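Local coordinates for protein GCN5 like acetylase + bromodomain (Cryptosporidium parvum, PDB 4LDF) that is the bromodomain part of a GCN5-family protein, probably a histone H3 acetyltransferase, and as a bromodomain probably binds acetylated lysine, at residues A[23-28]-A[76-81]. Numbering follows the deposited sequence. Where two conformers were deposited one is given.
Sequences DTLSRH and SELKRM
L25 lays its CD2 methyl against two side chains of the facing helix at once, the CD1 methyl of L78 at 3.8 Å and the CE methyl of M81 at 3.9 Å. The leucine pair meets branch to branch, the two chains slipping past one another in opposite directions, whereas L25 and M81 come at each other tip to tip. M81 gets there with its chain extended as far as SD and then turned about the CG-SD bond (chi3 71°), which swings CE round to the leucine methyl. In L25, CG stands anti to the backbone N (chi1 178°), and chi2 (72°) turns CD2, not CD1, toward L78 and M81. The two backbones are well separated: the CA atoms of L25 and L78 are 10.5 Å apart, and long side chains span the distance by their ends alone, burying just 78 Å² between the segments.

The contact ties helix 14-27 to helix 71-88 near the centre of the chain, in the interior of the helical bundle that makes up a bromodomain. Two more helices and a loop close in around it: L25 also packs on L102 of helix 93-110 and I56 of helix 56-64, L78 on W107 of helix 93-110, and M81 on M59 of helix 56-64 and on F34 of a loop.

R27 NE makes a weak, long salt bridge to D23 OD1 (3.5 Å), with the carboxylate oxygen at the edge of the guanidinium and in its plane. D23 OD2 pairs with K60, and the buried carboxylate of E77 is held by K62, T54 and Y68. Between the segments themselves only methyl groups touch, so the two helices are joined here by van der Waals and hydrophobic packing, without the directional demands of a polar bond.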
loop_
_atom_site.group_PDB
_atom_site.type_symbol
_atom_site.label_atom_id
_atom_site.label_comp_id
_atom_site.label_asym_id
_atom_site.label_seq_id
_atom_site.Cartn_x
_atom_site.Cartn_y
_atom_site.Cartn_z
ATOM N N ASP A 23 -6.934 -2.575 5.136
ATOM C CA ASP A 23 -8.021 -3.527 4.915
ATOM C C ASP A 23 -9.047 -2.922 3.954
ATOM O O ASP A 23 -9.393 -3.578 2.989
ATOM C CB ASP A 23 -8.667 -4.018 6.230
ATOM C CG ASP A 23 -9.473 -5.303 6.055
ATOM O OD1 ASP A 23 -10.618 -5.353 6.537
ATOM O OD2 ASP A 23 -8.966 -6.244 5.393
ATOM N N THR A 24 -9.453 -1.651 4.157
ATOM C CA THR A 24 -10.368 -0.971 3.229
ATOM C C THR A 24 -9.769 -0.971 1.819
ATOM O O THR A 24 -10.461 -1.327 0.854
ATOM C CB THR A 24 -10.675 0.474 3.697
ATOM O OG1 THR A 24 -11.489 0.392 4.853
ATOM C CG2 THR A 24 -11.430 1.299 2.626
ATOM N N LEU A 25 -8.484 -0.553 1.714
ATOM C CA LEU A 25 -7.754 -0.511 0.453
ATOM C C LEU A 25 -7.738 -1.866 -0.229
ATOM O O LEU A 25 -8.113 -1.943 -1.395
ATOM C CB LEU A 25 -6.330 0.054 0.620
ATOM C CG LEU A 25 -5.466 0.104 -0.643
ATOM C CD1 LEU A 25 -5.939 1.202 -1.633
ATOM C CD2 LEU A 25 -3.998 0.303 -0.291
ATOM N N SER A 26 -7.318 -2.924 0.484
ATOM C CA SER A 26 -7.230 -4.293 -0.054
ATOM C C SER A 26 -8.551 -4.865 -0.554
ATOM O O SER A 26 -8.539 -5.629 -1.516
ATOM C CB SER A 26 -6.598 -5.245 0.958
ATOM O OG SER A 26 -7.355 -5.277 2.155
ATOM N N ARG A 27 -9.683 -4.496 0.086
ATOM C CA ARG A 27 -11.024 -4.974 -0.288
ATOM C C ARG A 27 -11.528 -4.385 -1.603
ATOM O O ARG A 27 -12.449 -4.950 -2.204
ATOM C CB ARG A 27 -12.038 -4.791 0.852
ATOM C CG ARG A 27 -11.665 -5.607 2.093
ATOM C CD ARG A 27 -12.582 -5.313 3.249
ATOM N NE ARG A 27 -12.782 -6.498 4.079
ATOM C CZ ARG A 27 -13.587 -7.508 3.763
ATOM N NH1 ARG A 27 -13.710 -8.542 4.576
ATOM N NH2 ARG A 27 -14.277 -7.487 2.629
ATOM N N HIS A 28 -10.921 -3.284 -2.070
ATOM C CA HIS A 28 -11.268 -2.718 -3.380
ATOM C C HIS A 28 -10.915 -3.791 -4.423
ATOM O O HIS A 28 -9.814 -4.332 -4.381
ATOM C CB HIS A 28 -10.461 -1.441 -3.679
ATOM C CG HIS A 28 -11.004 -0.657 -4.834
ATOM N ND1 HIS A 28 -10.931 -1.131 -6.133
ATOM C CD2 HIS A 28 -11.558 0.578 -4.853
ATOM C CE1 HIS A 28 -11.471 -0.194 -6.888
ATOM N NE2 HIS A 28 -11.845 0.862 -6.163
ATOM N N SER A 76 4.518 7.506 3.667
ATOM C CA SER A 76 5.647 7.444 2.726
ATOM C C SER A 76 5.678 6.078 2.049
ATOM O O SER A 76 5.871 6.003 0.837
ATOM C CB SER A 76 6.974 7.685 3.435
ATOM O OG SER A 76 6.926 8.872 4.203
ATOM N N GLU A 77 5.495 5.006 2.841
ATOM C CA GLU A 77 5.479 3.625 2.388
ATOM C C GLU A 77 4.278 3.361 1.481
ATOM O O GLU A 77 4.433 2.727 0.446
ATOM C CB GLU A 77 5.435 2.659 3.585
ATOM C CG GLU A 77 5.695 1.226 3.141
ATOM C CD GLU A 77 6.109 0.246 4.216
ATOM O OE1 GLU A 77 6.486 -0.896 3.859
ATOM O OE2 GLU A 77 6.079 0.623 5.409
ATOM N N LEU A 78 3.075 3.816 1.894
ATOM C CA LEU A 78 1.873 3.641 1.084
ATOM C C LEU A 78 2.026 4.379 -0.243
ATOM O O LEU A 78 1.653 3.820 -1.276
ATOM C CB LEU A 78 0.592 4.084 1.830
ATOM C CG LEU A 78 -0.727 3.969 1.037
ATOM C CD1 LEU A 78 -1.051 2.510 0.689
ATOM C CD2 LEU A 78 -1.870 4.627 1.788
ATOM N N LYS A 79 2.582 5.616 -0.230
ATOM C CA LYS A 79 2.812 6.368 -1.475
ATOM C C LYS A 79 3.801 5.613 -2.361
ATOM O O LYS A 79 3.561 5.490 -3.563
ATOM C CB LYS A 79 3.320 7.801 -1.225
ATOM C CG LYS A 79 3.213 8.647 -2.486
ATOM C CD LYS A 79 4.025 9.906 -2.429
ATOM C CE LYS A 79 3.752 10.767 -3.643
ATOM N NZ LYS A 79 4.521 10.319 -4.843
ATOM N N ARG A 80 4.906 5.112 -1.757
ATOM C CA ARG A 80 5.944 4.303 -2.399
ATOM C C ARG A 80 5.320 3.059 -3.059
ATOM O O ARG A 80 5.715 2.714 -4.169
ATOM C CB ARG A 80 7.040 3.910 -1.375
ATOM C CG ARG A 80 8.081 2.893 -1.919
ATOM C CD ARG A 80 9.455 2.939 -1.252
ATOM N NE ARG A 80 9.399 3.083 0.207
ATOM C CZ ARG A 80 9.235 2.082 1.067
ATOM N NH1 ARG A 80 9.217 2.318 2.371
ATOM N NH2 ARG A 80 9.089 0.836 0.630
ATOM N N MET A 81 4.308 2.416 -2.414
ATOM C CA MET A 81 3.654 1.268 -3.056
ATOM C C MET A 81 3.089 1.666 -4.450
ATOM O O MET A 81 3.297 0.942 -5.428
ATOM C CB MET A 81 2.531 0.696 -2.177
ATOM C CG MET A 81 2.029 -0.648 -2.678
ATOM S SD MET A 81 0.593 -1.257 -1.788
ATOM C CE MET A 81 -0.697 -0.078 -2.389
#